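PDB 1I36: conserved hypothetical protein MTH1747 from Methanothermobacter thermautotrophicus, which is of unknown function but binds NADP in a Rossmann-type domain and structurally resembles the 3-hydroxyacid dehydrogenases. Local coordinates for residues 6-11 and 26-31; 12-17 and 119-124. The protein carries 1 engineered substitution. One frame throughout, in Å; residues are numbered along the deposited sequence.

Contact 1: 6-11 and 26-31. With NAP (NADP nicotinamide-adenine-dinucleotide phosphate), chain C.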
loop_
_atom_site.group_PDB
_atom_site.type_symbol
_atom_site.label_atom_id
_atom_site.label_comp_id
_atom_site.label_asym_id
_atom_site.label_seq_id
_atom_site.Cartn_x
_atom_site.Cartn_y
_atom_site.Cartn_z
ATOM N N ILE A 6 13.691 34.557 3.821
ATOM C CA ILE A 6 13.704 35.000 2.432
ATOM C C ILE A 6 12.357 34.462 1.962
ATOM O O ILE A 6 12.122 33.244 1.979
ATOM C CB ILE A 6 14.835 34.379 1.630
ATOM C CG1 ILE A 6 16.185 34.708 2.272
ATOM C CG2 ILE A 6 14.798 34.936 0.201
ATOM C CD1 ILE A 6 17.330 33.821 1.725
ATOM N N GLY A 7 11.480 35.379 1.569
ATOM C CA GLY A 7 10.125 35.053 1.182
ATOM C C GLY A 7 9.303 35.217 2.456
ATOM O O GLY A 7 9.846 35.101 3.560
ATOM N N PHE A 8 8.040 35.630 2.347
ATOM C CA PHE A 8 7.245 35.740 3.566
ATOM C C PHE A 8 5.808 35.435 3.273
ATOM O O PHE A 8 4.932 36.299 3.334
ATOM C CB PHE A 8 7.438 37.084 4.293
ATOM C CG PHE A 8 7.187 37.004 5.772
ATOM C CD1 PHE A 8 8.214 36.693 6.647
ATOM C CD2 PHE A 8 5.908 37.183 6.279
ATOM C CE1 PHE A 8 7.975 36.546 8.027
ATOM C CE2 PHE A 8 5.648 37.045 7.645
ATOM C CZ PHE A 8 6.687 36.723 8.516
ATOM N N GLY A 9 5.606 34.187 2.881
ATOM C CA GLY A 9 4.300 33.673 2.540
ATOM C C GLY A 9 3.715 32.874 3.677
ATOM O O GLY A 9 4.005 33.159 4.834
ATOM N N GLU A 10 2.914 31.867 3.345
ATOM C CA GLU A 10 2.246 31.048 4.346
ATOM C C GLU A 10 3.177 30.299 5.291
ATOM O O GLU A 10 2.932 30.258 6.496
ATOM C CB GLU A 10 1.278 30.059 3.689
ATOM C CG GLU A 10 0.583 29.175 4.711
ATOM C CD GLU A 10 -0.627 28.434 4.160
ATOM O OE1 GLU A 10 -0.548 27.864 3.057
ATOM O OE2 GLU A 10 -1.665 28.413 4.856
ATOM N N VAL A 11 4.192 29.640 4.739
ATOM C CA VAL A 11 5.156 28.912 5.576
ATOM C C VAL A 11 5.907 29.855 6.511
ATOM O O VAL A 11 5.916 29.655 7.725
ATOM C CB VAL A 11 6.157 28.155 4.717
ATOM C CG1 VAL A 11 7.291 27.592 5.580
ATOM C CG2 VAL A 11 5.414 27.050 3.985
ATOM N N VAL A 26 12.555 37.960 14.564
ATOM C CA VAL A 26 12.469 37.465 13.192
ATOM C C VAL A 26 12.551 38.651 12.243
ATOM O O VAL A 26 11.914 39.671 12.494
ATOM C CB VAL A 26 11.157 36.670 12.985
ATOM C CG1 VAL A 26 11.096 35.550 13.993
ATOM C CG2 VAL A 26 9.951 37.538 13.248
ATOM N N VAL A 27 13.349 38.529 11.177
ATOM C CA VAL A 27 13.518 39.638 10.226
ATOM C C VAL A 27 13.348 39.204 8.773
ATOM O O VAL A 27 13.551 38.046 8.438
ATOM C CB VAL A 27 14.921 40.344 10.350
ATOM C CG1 VAL A 27 15.299 40.601 11.809
ATOM C CG2 VAL A 27 15.995 39.568 9.638
ATOM N N THR A 28 12.982 40.146 7.914
ATOM C CA THR A 28 12.810 39.834 6.500
ATOM C C THR A 28 12.883 41.142 5.693
ATOM O O THR A 28 12.711 42.214 6.265
ATOM C CB THR A 28 11.433 39.147 6.252
ATOM O OG1 THR A 28 11.456 38.513 4.978
ATOM C CG2 THR A 28 10.313 40.159 6.264
ATOM N N SER A 29 13.158 41.031 4.391
ATOM C CA SER A 29 13.245 42.180 3.495
ATOM C C SER A 29 11.989 42.233 2.650
ATOM O O SER A 29 11.652 41.256 1.983
ATOM C CB SER A 29 14.460 42.037 2.587
ATOM O OG SER A 29 14.531 43.103 1.666
ATOM N N LEU A 30 11.290 43.367 2.673
ATOM C CA LEU A 30 10.045 43.512 1.903
ATOM C C LEU A 30 10.178 44.233 0.552
ATOM O O LEU A 30 9.181 44.419 -0.153
ATOM C CB LEU A 30 8.970 44.193 2.742
ATOM C CG LEU A 30 8.478 43.429 3.977
ATOM C CD1 LEU A 30 7.540 44.328 4.769
ATOM C CD2 LEU A 30 7.769 42.144 3.568
ATOM N N GLU A 31 11.389 44.659 0.205
ATOM C CA GLU A 31 11.618 45.337 -1.068
ATOM C C GLU A 31 11.301 44.383 -2.237
ATOM O O GLU A 31 11.816 43.255 -2.309
ATOM C CB GLU A 31 13.064 45.825 -1.146
ATOM C CG GLU A 31 13.489 46.416 -2.511
ATOM C CD GLU A 31 12.909 47.810 -2.825
ATOM O OE1 GLU A 31 13.206 48.309 -3.938
ATOM O OE2 GLU A 31 12.173 48.407 -1.990
HETATM P PA NAP C . 3.493 31.578 -0.679
HETATM O O1A NAP C . 3.679 31.051 -2.018
HETATM O O2A NAP C . 2.648 31.256 0.453
HETATM O O5B NAP C . 4.871 32.366 -0.158
HETATM C C5B NAP C . 6.225 32.529 -0.886
HETATM C C4B NAP C . 6.379 33.963 -0.680
HETATM O O4B NAP C . 7.843 34.060 -1.365
HETATM C C3B NAP C . 6.094 34.895 -1.444
HETATM O O3B NAP C . 5.566 35.403 -0.292
HETATM C C2B NAP C . 6.671 35.964 -2.285
HETATM O O2B NAP C . 6.665 37.223 -2.265
HETATM C C1B NAP C . 7.923 35.368 -2.042
HETATM N N9A NAP C . 8.760 35.324 -3.257
HETATM C C8A NAP C . 8.616 34.964 -4.601
HETATM N N7A NAP C . 9.712 35.201 -5.288
HETATM C C5A NAP C . 10.616 35.727 -4.386
HETATM C C6A NAP C . 11.968 36.187 -4.508
HETATM N N6A NAP C . 12.619 36.168 -5.673
HETATM N N1A NAP C . 12.601 36.668 -3.369
HETATM C C2A NAP C . 11.949 36.703 -2.171
HETATM N N3A NAP C . 10.678 36.294 -1.984
HETATM C C4A NAP C . 10.064 35.805 -3.144
HETATM O O3 NAP C . 4.230 30.101 -0.438
HETATM P PN NAP C . 4.333 29.019 0.869
HETATM O O1N NAP C . 3.058 28.228 0.933
HETATM O O2N NAP C . 4.682 29.896 1.992
HETATM O O5D NAP C . 5.540 28.009 0.701
HETATM C C5D NAP C . 6.914 28.469 0.646
HETATM C C4D NAP C . 7.790 27.300 0.234
HETATM O O4D NAP C . 7.689 26.097 1.055
HETATM C C3D NAP C . 7.539 26.787 -1.206
HETATM O O3D NAP C . 8.739 26.419 -1.959
HETATM C C2D NAP C . 6.633 25.611 -1.058
HETATM O O2D NAP C . 6.714 24.705 -2.119
HETATM C C1D NAP C . 7.081 25.040 0.306
HETATM N N1N NAP C . 6.038 24.284 1.019
HETATM C C2N NAP C . 4.837 24.908 1.381
HETATM C C3N NAP C . 3.893 24.085 2.084
HETATM C C7N NAP C . 2.608 24.604 2.524
HETATM O O7N NAP C . 1.805 23.879 3.140
HETATM N N7N NAP C . 2.237 25.889 2.289
HETATM C C4N NAP C . 4.219 22.739 2.365
HETATM C C5N NAP C . 5.386 22.160 2.001
HETATM C C6N NAP C . 6.298 22.933 1.331
HETATM P P2B NAP C . 5.477 37.868 -3.234
HETATM O O1X NAP C . 4.130 37.639 -2.610
HETATM O O2X NAP C . 5.895 39.243 -3.223
HETATM O O3X NAP C . 5.552 37.152 -4.491
#
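Phe-8 and Thr-28 carry most of the 139 Å² buried between 6-11 and 26-31, and they meet by van der Waals contact. The ring atom Phe-8 CD1 lies 4.1 Å from Thr-28 CB and equally far from Thr-28 CG2, the threonine reaching the ring obliquely. With CG of Phe-8 anti to its backbone N (chi1 -153°), the ring swings away from the cofactor and toward strand 25-28; Thr-37, Arg-40 and Ala-41 of helix 35-44 also pack on it. The hydroxyl of Thr-28 is committed elsewhere, to the carbonyl O of Phe-5 in strand 2-6; its OG1 stays 4.0 Å from Gly-7 O.

The backbone beyond Phe-8 serves NADP. Gly-9 occupies the N-cap of helix 10-21, and the first two helical amides each take one phosphate oxygen: Glu-10 N donates to O2A of NAP at 3.0 Å (N-H...O 175°), and Val-11 N donates to O2N of NAP at 2.8 Å (170°). Gly-9 CA passes 3.1 Å from O5B of NAP, a close approach of the bare glycine backbone to the cofactor. Glu-10 OE1 accepts a weak bond from the nicotinamide N7N, while OE2 is paired with Arg-117.

Gly-7, Gly-9 and Ala-12 fit the GxGxxA pattern of Rossmann-type dinucleotide binding, within the beta-alpha-beta unit of strand 2-6, helix 10-21 and strand 25-28. The chemistry is thus split: apolar packing ties the glycine-rich turn to the second strand, while nearly straight N-H...O hydrogen bonds from the amides at the helix N-terminus, whose dipole would probably add to the attraction, hold the anionic diphosphate.

Contact 2: 12-17 and 119-124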
loop_
_atom_site.group_PDB
_atom_site.type_symbol
_atom_site.label_atom_id
_atom_site.label_comp_id
_atom_site.label_asym_id
_atom_site.label_seq_id
_atom_site.Cartn_x
_atom_site.Cartn_y
_atom_site.Cartn_z
ATOM N N ALA A 12 6.519 30.891 5.944
ATOM C CA ALA A 12 7.278 31.862 6.727
ATOM C C ALA A 12 6.426 32.498 7.831
ATOM O O ALA A 12 6.881 32.653 8.965
ATOM C CB ALA A 12 7.842 32.964 5.803
ATOM N N GLN A 13 5.198 32.886 7.493
ATOM C CA GLN A 13 4.310 33.502 8.487
ATOM C C GLN A 13 4.080 32.572 9.671
ATOM O O GLN A 13 4.192 32.977 10.816
ATOM C CB GLN A 13 2.958 33.858 7.877
ATOM C CG GLN A 13 1.970 34.500 8.888
ATOM C CD GLN A 13 0.608 34.875 8.277
ATOM O OE1 GLN A 13 0.240 34.398 7.195
ATOM N NE2 GLN A 13 -0.165 35.699 9.001
ATOM N N THR A 14 3.710 31.334 9.369
ATOM C CA THR A 14 3.438 30.329 10.383
ATOM C C THR A 14 4.619 30.126 11.331
ATOM O O THR A 14 4.454 30.196 12.552
ATOM C CB THR A 14 3.053 29.003 9.708
ATOM O OG1 THR A 14 1.922 29.229 8.862
ATOM C CG2 THR A 14 2.703 27.955 10.726
ATOM N N LEU A 15 5.801 29.867 10.768
ATOM C CA LEU A 15 7.020 29.658 11.556
ATOM C C LEU A 15 7.476 30.927 12.259
ATOM O O LEU A 15 7.843 30.878 13.423
ATOM C CB LEU A 15 8.168 29.162 10.649
ATOM C CG LEU A 15 7.908 27.840 9.909
ATOM C CD1 LEU A 15 9.095 27.475 9.007
ATOM C CD2 LEU A 15 7.644 26.743 10.920
ATOM N N ALA A 16 7.489 32.057 11.555
ATOM C CA ALA A 16 7.917 33.310 12.165
ATOM C C ALA A 16 7.038 33.687 13.364
ATOM O O ALA A 16 7.541 34.106 14.401
ATOM C CB ALA A 16 7.920 34.427 11.144
ATOM N N SER A 17 5.732 33.492 13.223
ATOM C CA SER A 17 4.772 33.799 14.265
ATOM C C SER A 17 5.061 32.980 15.546
ATOM O O SER A 17 5.027 33.524 16.671
ATOM C CB SER A 17 3.368 33.515 13.720
ATOM O OG SER A 17 2.371 33.846 14.646
ATOM N N LYS A 119 -1.808 22.021 10.633
ATOM C CA LYS A 119 -1.015 21.808 11.831
ATOM C C LYS A 119 -0.333 23.063 12.348
ATOM O O LYS A 119 0.142 23.073 13.466
ATOM C CB LYS A 119 0.045 20.722 11.585
ATOM C CG LYS A 119 -0.479 19.389 11.052
ATOM C CD LYS A 119 -1.331 18.618 12.073
ATOM C CE LYS A 119 -0.534 18.133 13.288
ATOM N NZ LYS A 119 -0.234 19.216 14.282
ATOM N N GLY A 120 -0.294 24.124 11.548
ATOM C CA GLY A 120 0.384 25.328 11.996
ATOM C C GLY A 120 1.870 25.078 12.285
ATOM O O GLY A 120 2.493 24.155 11.726
ATOM N N ALA A 121 2.429 25.867 13.195
ATOM C CA ALA A 121 3.841 25.753 13.534
ATOM C C ALA A 121 4.217 24.439 14.216
ATOM O O ALA A 121 5.403 24.163 14.405
ATOM C CB ALA A 121 4.291 26.950 14.361
ATOM N N ASP A 122 3.215 23.631 14.574
ATOM C CA ASP A 122 3.438 22.321 15.206
ATOM C C ASP A 122 3.820 21.243 14.188
ATOM O O ASP A 122 4.090 20.090 14.541
ATOM C CB ASP A 122 2.170 21.841 15.917
ATOM C CG ASP A 122 1.950 22.529 17.235
ATOM O OD1 ASP A 122 2.813 23.335 17.651
ATOM O OD2 ASP A 122 0.920 22.237 17.871
ATOM N N ILE A 123 3.830 21.626 12.925
ATOM C CA ILE A 123 4.134 20.695 11.856
ATOM C C ILE A 123 5.491 20.040 12.031
ATOM O O ILE A 123 6.433 20.686 12.492
ATOM C CB ILE A 123 4.025 21.422 10.490
ATOM C CG1 ILE A 123 3.947 20.417 9.355
ATOM C CG2 ILE A 123 5.113 22.479 10.315
ATOM C CD1 ILE A 123 2.766 19.520 9.476
ATOM N N ARG A 124 5.562 18.733 11.775
ATOM C CA ARG A 124 6.834 18.045 11.853
ATOM C C ARG A 124 7.661 18.459 10.627
ATOM O O ARG A 124 7.156 18.510 9.480
ATOM C CB ARG A 124 6.650 16.529 11.865
ATOM C CG ARG A 124 7.950 15.684 11.741
ATOM C CD ARG A 124 9.071 16.047 12.736
ATOM N NE ARG A 124 8.669 16.083 14.149
ATOM C CZ ARG A 124 8.580 15.020 14.953
ATOM N NH1 ARG A 124 8.848 13.805 14.490
ATOM N NH2 ARG A 124 8.287 15.185 16.247
#
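Thr-14 and Ala-121 meet at the centre of this contact, with Gly-120 beside them, and the evidence across the interface is purely van der Waals. The methyl of Thr-14 does the touching: CG2 lies 3.2 Å from Ala-121 N and 3.4 Å from Gly-120 C, so it sits over the flat face of the peptide joining those two residues. The approach is tight for a methyl against backbone atoms. The methyl of Ala-121 answers from its own side, with CB 3.7 Å from Thr-14 O and 4.1 Å from Thr-14 CG2. Leu-15 adds some buried surface at the margin, although its side chain stays 4.7 Å from the nearest atom of 119-124.

The polar ends of Thr-14 and Asp-122 bond outside the contact. At chi1 -57° the threonine sets its methyl anti to the backbone N, facing the turn, and brings OG1 beside that N, where the hydroxyl bonds to the carbonyl O of Glu-10 one helical turn earlier. Asp-122 OD1 forms a salt bridge with Arg-18, a second link between helix 10-21 and this loop, made just past the end of 12-17.

Backbone geometry shapes the receiving surface. Gly-120, with phi 60°, is the first residue to leave helix 116-119; a 3-10 turn at 121-122 follows, and Ile-123 N closes back on Gly-120 O at 3.1 Å. The chain curls here, and the 120-121 peptide lies against the threonine methyl.

Within the fold, this packing joins the first helix of the Rossmann unit to the connection between helix 116-119 and strand 124-128. Leu-15 and Ala-16 face Phe-5 of strand 2-6, whereas Thr-14 also approaches Val-116, an NADP-binding residue at the start of helix 116-119.

Helix 10-21 is common to both contacts: contact 1 uses its N-terminal start and contact 2 its following turns. Their centres are 13 Å apart, and they touch directly where Phe-8 CZ packs 3.7 Å from Ala-16 CB. All three touching residues of contact 1 are buried, whereas contact 2 is partly buried, with Ala-121 buried and Thr-14 and Gly-120 partly exposed. Contact 1 is local, within one beta-alpha-beta unit, and lies against the cofactor; contact 2, a shell further out, brings together parts of the chain over a hundred residues apart by methyl-to-backbone packing, with the Thr-14 side chain about 7 Å from the cofactor.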